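Local structure of putative lipoprotein (Pectobacterium atrosepticum SCRI1043, 3BDU) at residues Q40-R44 with D45-E49. The protein is a putative membrane lipoprotein of unknown function whose DUF903 region probably forms an SH3-like beta-barrel domain. Sequence-based numbering, arbitrary orientation.
Sequences QQINR and DNVKE
An Asx turn at Asn-43 and Asp-45 opens the short 3-10 connection between strand 39-42 and strand 47-52. The Asn-43 side chain folds forward along the chain, its CG anti to the backbone N (chi1 -168°), and brings OD1 within 2.8 Å of Asp-45 N. The donor lies in the carbonyl plane, on a lone pair of OD1. Asn-43 OD1 also sits against Asp-45 CB at 3.2 Å. Amide and carboxylate planes stand 33° apart, and one water links the two groups, accepting from Asn-43 ND2 at 3.0 Å and donating to Asp-45 OD2 at 2.8 Å. ND2 has a second partner, Val-47 O of the second subunit, so the amide is held through both its oxygen and its nitrogen.

Two successive backbone bonds then wind the 3-10 turn: Asn-46 N to Asn-43 O, 2.8 Å, and the longer Val-47 N to Arg-44 O, 3.2 Å. The turn brings the two strand ends together on its inner side, where Ile-42 CG2 meets Val-47 CG2 at 3.7 Å. Ile-42 CD1 lies beside that same methyl, and its CG1 packs against Asn-46 CB. Thr-9 and Ile-30 border this apolar patch, while the Arg-44 and Asp-45 side chains are exposed to solvent. Strand 39-42 continues its sheet into the second subunit, and Glu-49 pairs with the third. A 3-10 turn joining the last two strands is characteristic of SH3-like barrels, consistent with the clan of DUF903.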
loop_
_atom_site.group_PDB
_atom_site.type_symbol
_atom_site.label_atom_id
_atom_site.label_comp_id
_atom_site.label_asym_id
_atom_site.label_seq_id
_atom_site.Cartn_x
_atom_site.Cartn_y
_atom_site.Cartn_z
ATOM N N GLN A 40 -21.369 6.606 -8.874
ATOM C CA GLN A 40 -20.575 6.995 -7.712
ATOM C C GLN A 40 -19.269 6.207 -7.664
ATOM O O GLN A 40 -19.157 5.141 -8.267
ATOM C CB GLN A 40 -21.357 6.690 -6.430
ATOM C CG GLN A 40 -22.791 7.190 -6.430
ATOM C CD GLN A 40 -22.925 8.571 -5.837
ATOM O OE1 GLN A 40 -23.991 9.182 -5.892
ATOM N NE2 GLN A 40 -21.845 9.068 -5.253
ATOM N N GLN A 41 -18.296 6.747 -6.936
ATOM C CA GLN A 41 -17.009 6.095 -6.737
ATOM C C GLN A 41 -16.681 6.268 -5.265
ATOM O O GLN A 41 -16.986 7.303 -4.674
ATOM C CB GLN A 41 -15.915 6.745 -7.584
ATOM C CG GLN A 41 -16.201 6.770 -9.083
ATOM C CD GLN A 41 -15.100 6.107 -9.893
ATOM O OE1 GLN A 41 -14.073 5.707 -9.346
ATOM N NE2 GLN A 41 -15.309 5.992 -11.205
ATOM N N ILE A 42 -16.069 5.253 -4.669
ATOM C CA ILE A 42 -15.714 5.318 -3.262
ATOM C C ILE A 42 -14.333 4.704 -3.054
ATOM O O ILE A 42 -14.019 3.663 -3.634
ATOM C CB ILE A 42 -16.766 4.576 -2.398
ATOM C CG1 ILE A 42 -16.374 4.642 -0.924
ATOM C CG2 ILE A 42 -16.892 3.115 -2.853
ATOM C CD1 ILE A 42 -17.430 4.069 0.000
ATOM N N ASN A 43 -13.503 5.360 -2.249
ATOM C CA ASN A 43 -12.157 4.860 -1.963
ATOM C C ASN A 43 -12.237 3.411 -1.445
ATOM O O ASN A 43 -12.999 3.116 -0.524
ATOM C CB ASN A 43 -11.481 5.759 -0.919
ATOM C CG ASN A 43 -9.990 5.480 -0.776
ATOM O OD1 ASN A 43 -9.581 4.345 -0.526
ATOM N ND2 ASN A 43 -9.173 6.518 -0.932
ATOM N N ARG A 44 -11.445 2.515 -2.033
ATOM C CA ARG A 44 -11.436 1.106 -1.634
ATOM C C ARG A 44 -11.171 0.944 -0.140
ATOM O O ARG A 44 -11.628 -0.016 0.475
ATOM C CB ARG A 44 -10.352 0.331 -2.401
ATOM C CG ARG A 44 -10.502 0.320 -3.914
ATOM C CD ARG A 44 -9.257 -0.279 -4.575
ATOM N NE ARG A 44 -8.967 -1.619 -4.070
ATOM C CZ ARG A 44 -7.940 -2.361 -4.464
ATOM N NH1 ARG A 44 -7.094 -1.892 -5.374
ATOM N NH2 ARG A 44 -7.763 -3.575 -3.953
ATOM N N ASP A 45 -10.412 1.871 0.436
ATOM C CA ASP A 45 -10.100 1.793 1.862
ATOM C C ASP A 45 -11.311 2.071 2.747
ATOM O O ASP A 45 -11.299 1.754 3.937
ATOM C CB ASP A 45 -8.966 2.758 2.217
ATOM C CG ASP A 45 -7.666 2.402 1.521
ATOM O OD1 ASP A 45 -7.408 1.192 1.349
ATOM O OD2 ASP A 45 -6.900 3.323 1.156
ATOM N N ASN A 46 -12.365 2.632 2.166
ATOM C CA ASN A 46 -13.567 2.936 2.932
ATOM C C ASN A 46 -14.648 1.878 2.744
ATOM O O ASN A 46 -15.783 2.070 3.181
ATOM C CB ASN A 46 -14.134 4.303 2.542
ATOM C CG ASN A 46 -15.117 4.844 3.579
ATOM O OD1 ASN A 46 -15.920 5.732 3.289
ATOM N ND2 ASN A 46 -15.043 4.314 4.800
ATOM N N VAL A 47 -14.307 0.775 2.082
ATOM C CA VAL A 47 -15.269 -0.301 1.868
ATOM C C VAL A 47 -14.841 -1.509 2.690
ATOM O O VAL A 47 -13.829 -2.160 2.397
ATOM C CB VAL A 47 -15.377 -0.694 0.374
ATOM C CG1 VAL A 47 -16.385 -1.828 0.210
ATOM C CG2 VAL A 47 -15.815 0.514 -0.453
ATOM N N LYS A 48 -15.620 -1.801 3.727
ATOM C CA LYS A 48 -15.333 -2.915 4.619
ATOM C C LYS A 48 -15.842 -4.248 4.087
ATOM O O LYS A 48 -15.101 -5.229 4.036
ATOM C CB LYS A 48 -15.953 -2.639 5.993
ATOM C CG LYS A 48 -15.680 -3.707 7.032
ATOM C CD LYS A 48 -16.257 -3.309 8.381
ATOM C CE LYS A 48 -15.846 -4.294 9.470
ATOM N NZ LYS A 48 -16.436 -3.946 10.796
ATOM N N GLU A 49 -17.115 -4.283 3.709
ATOM C CA GLU A 49 -17.733 -5.504 3.205
ATOM C C GLU A 49 -18.775 -5.176 2.153
ATOM O O GLU A 49 -19.196 -4.025 2.010
ATOM C CB GLU A 49 -18.424 -6.262 4.340
ATOM C CG GLU A 49 -17.570 -6.508 5.557
ATOM C CD GLU A 49 -18.370 -7.111 6.695
ATOM O OE1 GLU A 49 -18.655 -8.326 6.650
ATOM O OE2 GLU A 49 -18.725 -6.362 7.629
HETATM O O HOH W 1 -6.422 5.578 -0.411
#